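Local coordinates for putative carboxymuconolactone decarboxylase (PDB 2QEU), which is a putative carboxymuconolactone decarboxylase of the all-helical AhpD-like clan, to which peroxiredoxin activity is tentatively assigned, at residues 126-129 against 130-134; 133-136 against 137-141. All coordinates share one frame; numbering follows the deposited sequence.

Interaction 1 (126-129 against 130-134); sequences VTFA and VEFEK
Phe128 and Phe132, one helical turn apart on helix 122-137 of this all-helical AhpD-like fold, illustrate how i to i+4 aromatics pack along a helix. Their side chains lie next to each other and point the same way, with ring planes only 17° from parallel but slid so far that the rings barely overlap; the centroids are 5.2 Å apart. What sits over the Phe128 face is therefore mostly the root of the other side chain: Phe132 CB lies 4.0 Å from the centroid of the Phe128 ring, a CH-pi contact displaced toward the rim on the CE2 and CZ side. The tip of the first ring meets the base of the second, Phe128 CZ coming to 3.6 Å from Phe132 CG. Both rings leave the backbone with CG anti to N (chi1 170° and -168°), which sends them together toward helix 82-94, where Phe128 rests on Val86 and Thr89 and Phe132 on Arg90 and Asn94. Ala129 meets Leu102 of helix 99-113, while Val126 and Val130 pack on Tyr38 of the second subunit. Phe132 N bonds to Phe128 O at 2.8 Å, joining the backbones that carry the two rings. On the exposed flank Glu131 bends back at chi2, and its two oxygens part company. Glu131 OE1 forms a salt bridge with Lys134 NZ (3.1 Å), met from above the carboxylate plane, whereas Glu131 OE2 accepts a hydrogen bond from a water that also donates to Thr127 O, at 2.6 Å from that carbonyl oxygen.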
ATOM      1  N   VAL B 126      15.285  13.758  -8.308  1.00  8.15           N
ATOM      2  CA  VAL B 126      15.574  14.693  -9.383  1.00  8.73           C
ATOM      3  C   VAL B 126      16.323  15.908  -8.834  1.00 10.13           C
ATOM      4  O   VAL B 126      17.321  16.367  -9.407  1.00 11.74           O
ATOM      5  CB  VAL B 126      14.292  15.087 -10.152  1.00  8.23           C
ATOM      6  CG1 VAL B 126      14.622  16.163 -11.265  1.00  8.84           C
ATOM      7  CG2 VAL B 126      13.640  13.831 -10.796  1.00  7.99           C
ATOM      8  N   THR B 127      15.849  16.417  -7.703  1.00  9.30           N
ATOM      9  CA  THR B 127      16.525  17.519  -7.007  1.00  9.89           C
ATOM     10  C   THR B 127      18.014  17.173  -6.739  1.00  9.28           C
ATOM     11  O   THR B 127      18.936  17.952  -7.050  1.00 11.64           O
ATOM     12  CB  THR B 127      15.852  17.850  -5.697  1.00 14.42           C
ATOM     13  OG1 THR B 127      14.503  18.233  -5.958  1.00 10.70           O
ATOM     14  CG2 THR B 127      16.605  19.000  -4.949  1.00 16.40           C
ATOM     15  N   PHE B 128      18.233  15.999  -6.163  1.00  9.59           N
ATOM     16  CA  PHE B 128      19.571  15.462  -5.980  1.00  9.95           C
ATOM     17  C   PHE B 128      20.330  15.330  -7.301  1.00  9.08           C
ATOM     18  O   PHE B 128      21.504  15.745  -7.370  1.00  9.92           O
ATOM     19  CB  PHE B 128      19.523  14.106  -5.241  1.00  8.55           C
ATOM     20  CG  PHE B 128      20.850  13.374  -5.222  1.00  7.80           C
ATOM     21  CD1 PHE B 128      21.849  13.722  -4.334  1.00 11.07           C
ATOM     22  CD2 PHE B 128      21.094  12.351  -6.119  1.00  6.81           C
ATOM     23  CE1 PHE B 128      23.065  13.037  -4.328  1.00  9.00           C
ATOM     24  CE2 PHE B 128      22.269  11.681  -6.129  1.00 10.31           C
ATOM     25  CZ  PHE B 128      23.276  12.032  -5.250  1.00 10.40           C
ATOM     26  N   ALA B 129      19.679  14.764  -8.312  1.00  7.23           N
ATOM     27  CA  ALA B 129      20.331  14.398  -9.577  1.00  6.23           C
ATOM     28  C   ALA B 129      20.911  15.628 -10.281  1.00  8.11           C
ATOM     29  O   ALA B 129      22.000  15.596 -10.860  1.00 10.39           O
ATOM     30  CB  ALA B 129      19.339  13.730 -10.483  1.00  7.17           C
ATOM     31  N   VAL B 130      20.152  16.710 -10.250  1.00 10.48           N
ATOM     32  CA  VAL B 130      20.597  17.963 -10.892  1.00  8.92           C
ATOM     33  C   VAL B 130      21.925  18.459 -10.304  1.00  9.40           C
ATOM     34  O   VAL B 130      22.769  18.887 -11.037  1.00  8.40           O
ATOM     35  CB  VAL B 130      19.469  19.039 -10.841  1.00 10.45           C
ATOM     36  CG1 VAL B 130      20.009  20.481 -11.189  1.00 15.55           C
ATOM     37  CG2 VAL B 130      18.274  18.577 -11.769  1.00 11.47           C
ATOM     38  N   GLU B 131      22.097  18.324  -9.004  1.00  8.15           N
ATOM     39  CA  GLU B 131      23.336  18.681  -8.346  1.00  7.42           C
ATOM     40  C   GLU B 131      24.402  17.610  -8.561  1.00  9.28           C
ATOM     41  O   GLU B 131      25.580  17.916  -8.845  1.00  7.50           O
ATOM     42  CB  GLU B 131      23.118  18.971  -6.862  1.00 10.91           C
ATOM     43  CG  GLU B 131      22.082  20.082  -6.566  1.00 15.84           C
ATOM     44  CD  GLU B 131      22.248  21.345  -7.401  1.00 29.61           C
ATOM     45  OE1 GLU B 131      23.394  21.871  -7.468  1.00 22.17           O
ATOM     46  OE2 GLU B 131      21.235  21.816  -7.989  1.00 30.64           O
ATOM     47  N   PHE B 132      24.017  16.347  -8.479  1.00  8.57           N
ATOM     48  CA  PHE B 132      24.985  15.269  -8.642  1.00  5.65           C
ATOM     49  C   PHE B 132      25.590  15.170 -10.055  1.00  5.80           C
ATOM     50  O   PHE B 132      26.743  14.785 -10.213  1.00  6.72           O
ATOM     51  CB  PHE B 132      24.381  13.912  -8.228  1.00  6.56           C
ATOM     52  CG  PHE B 132      25.420  12.816  -8.094  1.00  7.36           C
ATOM     53  CD1 PHE B 132      26.473  12.941  -7.204  1.00  8.79           C
ATOM     54  CD2 PHE B 132      25.347  11.678  -8.883  1.00  8.21           C
ATOM     55  CE1 PHE B 132      27.385  11.931  -7.077  1.00  6.70           C
ATOM     56  CE2 PHE B 132      26.265  10.671  -8.775  1.00 10.36           C
ATOM     57  CZ  PHE B 132      27.312  10.812  -7.891  1.00 12.08           C
ATOM     58  N   GLU B 133      24.819  15.561 -11.050  1.00  6.50           N
ATOM     59  CA  GLU B 133      25.281  15.596 -12.420  1.00  8.04           C
ATOM     60  C   GLU B 133      26.483  16.531 -12.493  1.00  6.70           C
ATOM     61  O   GLU B 133      27.484  16.235 -13.153  1.00  5.48           O
ATOM     62  CB  GLU B 133      24.166  16.153 -13.303  1.00  6.61           C
ATOM     63  CG  GLU B 133      24.561  16.228 -14.774  1.00  7.30           C
ATOM     64  CD  GLU B 133      23.399  16.611 -15.692  1.00 14.97           C
ATOM     65  OE1 GLU B 133      22.678  17.569 -15.357  1.00 20.31           O
ATOM     66  OE2 GLU B 133      23.248  15.956 -16.745  1.00 22.09           O
ATOM     67  N   LYS B 134      26.407  17.682 -11.828  1.00  7.25           N
ATOM     68  CA  LYS B 134      27.533  18.626 -11.837  1.00  8.69           C
ATOM     69  C   LYS B 134      28.703  18.121 -11.016  1.00  8.05           C
ATOM     70  O   LYS B 134      29.864  18.311 -11.413  1.00  5.67           O
ATOM     71  CB  LYS B 134      27.108  19.990 -11.337  1.00 11.44           C
ATOM     72  CG  LYS B 134      26.110  20.659 -12.264  1.00 17.38           C
ATOM     73  CD  LYS B 134      25.634  21.986 -11.732  1.00 26.25           C
ATOM     74  CE  LYS B 134      24.799  21.824 -10.488  1.00 32.76           C
ATOM     75  NZ  LYS B 134      23.842  22.958 -10.305  1.00 39.78           N
TER
HETATM   76  O   HOH W   1      18.797  20.544  -7.339  1.00 21.60           O

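Interaction 2 (133-136 against 137-141); sequences EKEL and AGKRT
Lys139 NZ reaches Glu135 OE2 at 2.7 Å, a salt bridge that ties the tail of the chain back to the last turn of helix 122-137. The ammonium approaches on the anti side of the carboxylate, 20° out of its plane, and the two side chains run at a slant to each other instead of meeting end on. Glu135 stays extended beyond CG, while Lys139 bends at chi3 (-64°), which brings its nitrogen round; on the way Lys139 CG passes 3.2 Å from Glu135 O, so the aliphatic part of the lysine lies against the helix end.

The backbone shows how a helix terminates. Ala137 N still bonds to Glu133 O in the i to i+4 pattern, and Gly138 N continues it to Lys134 O at 3.1 Å, with a weak second acceptor in Glu135 O. Lys139 N then bonds to Leu136 O, an i to i+3 pair, at 3.3 Å. The chain then turns away, and Arg140 enters an extended backbone conformation.

The side chain of Arg140, extended from CG to NE, runs back alongside Leu136, whose two modelled conformers leave the exact fit doubtful. Arg140 NH2 makes a weak hydrogen bond to Asn94 O of helix 82-94, which Leu136 also touches. Basic groups near the C-terminal end of the helix could interact favourably with its dipole, though Lys139 is already paired with Glu135. That pair lies at the surface, so its charges are probably screened by solvent, and what it supplies is a side-chain link between the residues after the helix and its last turn, alongside the backbone bonds.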
ATOM      1  N   GLU B 133      24.819  15.561 -11.050  1.00  6.50           N
ATOM      2  CA  GLU B 133      25.281  15.596 -12.420  1.00  8.04           C
ATOM      3  C   GLU B 133      26.483  16.531 -12.493  1.00  6.70           C
ATOM      4  O   GLU B 133      27.484  16.235 -13.153  1.00  5.48           O
ATOM      5  CB  GLU B 133      24.166  16.153 -13.303  1.00  6.61           C
ATOM      6  CG  GLU B 133      24.561  16.228 -14.774  1.00  7.30           C
ATOM      7  CD  GLU B 133      23.399  16.611 -15.692  1.00 14.97           C
ATOM      8  OE1 GLU B 133      22.678  17.569 -15.357  1.00 20.31           O
ATOM      9  OE2 GLU B 133      23.248  15.956 -16.745  1.00 22.09           O
ATOM     10  N   LYS B 134      26.407  17.682 -11.828  1.00  7.25           N
ATOM     11  CA  LYS B 134      27.533  18.626 -11.837  1.00  8.69           C
ATOM     12  C   LYS B 134      28.703  18.121 -11.016  1.00  8.05           C
ATOM     13  O   LYS B 134      29.864  18.311 -11.413  1.00  5.67           O
ATOM     14  CB  LYS B 134      27.108  19.990 -11.337  1.00 11.44           C
ATOM     15  CG  LYS B 134      26.110  20.659 -12.264  1.00 17.38           C
ATOM     16  CD  LYS B 134      25.634  21.986 -11.732  1.00 26.25           C
ATOM     17  CE  LYS B 134      24.799  21.824 -10.488  1.00 32.76           C
ATOM     18  NZ  LYS B 134      23.842  22.958 -10.305  1.00 39.78           N
ATOM     19  N   GLU B 135      28.396  17.428  -9.898  1.00  3.77           N
ATOM     20  CA  GLU B 135      29.461  16.845  -9.096  1.00  5.37           C
ATOM     21  C   GLU B 135      30.210  15.802  -9.900  1.00  3.92           C
ATOM     22  O   GLU B 135      31.432  15.818  -9.979  1.00  3.83           O
ATOM     23  CB  GLU B 135      28.889  16.227  -7.820  1.00  4.07           C
ATOM     24  CG  GLU B 135      29.930  15.799  -6.863  1.00  6.83           C
ATOM     25  CD  GLU B 135      29.379  14.947  -5.709  1.00 10.30           C
ATOM     26  OE1 GLU B 135      28.367  15.317  -5.110  1.00  9.36           O
ATOM     27  OE2 GLU B 135      29.992  13.890  -5.428  1.00  8.07           O
ATOM     28  N   LEU B 136      29.460  14.903 -10.529  0.50  3.69           N
ATOM     29  CA  LEU B 136      30.095  13.835 -11.292  0.50  5.83           C
ATOM     30  C   LEU B 136      30.964  14.382 -12.438  0.50  3.29           C
ATOM     31  O   LEU B 136      32.078  13.899 -12.687  0.50  4.66           O
ATOM     32  CB  LEU B 136      29.005  12.889 -11.808  0.50  4.44           C
ATOM     33  CG  LEU B 136      29.404  11.513 -12.318  0.50 10.45           C
ATOM     34  CD1 LEU B 136      30.159  10.738 -11.238  0.50  5.47           C
ATOM     35  CD2 LEU B 136      28.112  10.818 -12.727  0.50  6.20           C
ATOM     36  N   ALA B 137      30.467  15.408 -13.115  1.00  2.88           N
ATOM     37  CA  ALA B 137      31.249  16.084 -14.172  1.00  3.24           C
ATOM     38  C   ALA B 137      32.556  16.728 -13.657  1.00  4.19           C
ATOM     39  O   ALA B 137      33.563  16.759 -14.372  1.00  5.74           O
ATOM     40  CB  ALA B 137      30.421  17.108 -14.865  1.00  4.27           C
ATOM     41  N   GLY B 138      32.558  17.228 -12.421  1.00  3.62           N
ATOM     42  CA  GLY B 138      33.706  17.876 -11.823  1.00  3.57           C
ATOM     43  C   GLY B 138      34.758  16.928 -11.222  1.00  2.00           C
ATOM     44  O   GLY B 138      35.750  17.366 -10.706  1.00  2.00           O
ATOM     45  N   LYS B 139      34.444  15.611 -11.255  1.00  2.00           N
ATOM     46  CA  LYS B 139      35.344  14.578 -10.736  1.00  4.24           C
ATOM     47  C   LYS B 139      35.923  13.674 -11.801  1.00  3.73           C
ATOM     48  O   LYS B 139      36.796  12.872 -11.508  1.00  6.73           O
ATOM     49  CB  LYS B 139      34.639  13.731  -9.667  1.00  3.27           C
ATOM     50  CG  LYS B 139      34.040  14.540  -8.549  1.00  5.08           C
ATOM     51  CD  LYS B 139      33.486  13.665  -7.449  1.00  8.49           C
ATOM     52  CE  LYS B 139      32.352  12.810  -7.913  1.00  3.77           C
ATOM     53  NZ  LYS B 139      31.496  12.188  -6.815  1.00 12.48           N
ATOM     54  N   ARG B 140      35.448  13.830 -13.037  1.00  5.54           N
ATOM     55  CA  ARG B 140      35.775  12.943 -14.128  1.00  6.35           C
ATOM     56  C   ARG B 140      36.275  13.726 -15.305  1.00  2.92           C
ATOM     57  O   ARG B 140      35.815  14.823 -15.532  1.00  4.73           O
ATOM     58  CB  ARG B 140      34.517  12.199 -14.579  1.00  9.94           C
ATOM     59  CG  ARG B 140      33.831  11.448 -13.461  1.00 20.58           C
ATOM     60  CD  ARG B 140      32.683  10.613 -13.974  1.00 30.92           C
ATOM     61  NE  ARG B 140      32.381   9.526 -13.041  1.00 34.63           N
ATOM     62  CZ  ARG B 140      31.367   8.674 -13.188  1.00 37.87           C
ATOM     63  NH1 ARG B 140      30.553   8.788 -14.234  1.00 28.29           N
ATOM     64  NH2 ARG B 140      31.171   7.711 -12.278  1.00 36.72           N
ATOM     65  N   THR B 141      37.139  13.105 -16.077  1.00  2.00           N
ATOM     66  CA  THR B 141      37.697  13.704 -17.288  1.00  2.02           C
ATOM     67  C   THR B 141      36.592  13.914 -18.363  1.00  8.67           C
ATOM     68  O   THR B 141      35.645  13.168 -18.442  1.00  7.59           O
ATOM     69  CB  THR B 141      38.867  12.893 -17.808  1.00  5.78           C
ATOM     70  OG1 THR B 141      39.861  12.807 -16.770  1.00  6.91           O
ATOM     71  CG2 THR B 141      39.526  13.578 -19.022  1.00  5.32           C
ATOM     72  OXT THR B 141      36.647  14.866 -19.152  1.00 13.80           O
TER

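How the interactions relate
Interaction 1 and interaction 2 are successive pieces of helix 122-137, with centres about 11 Å apart on the same side of the chain's centre. Glu133 and Lys134 belong to both, so the second begins where the first ends. Along this path the surroundings change: 126-134 is partly buried between helices 82-94 and 99-113 and reaches the second subunit, whereas 133-141 is a surface contact that no other chain of the assembly touches. The two also meet directly, Phe132 CE1 lying 4.1 Å from Lys139 NZ. Helix 82-94 is common ground for both, so the final helix is joined to one neighbour from its packed middle to its solvent-facing end.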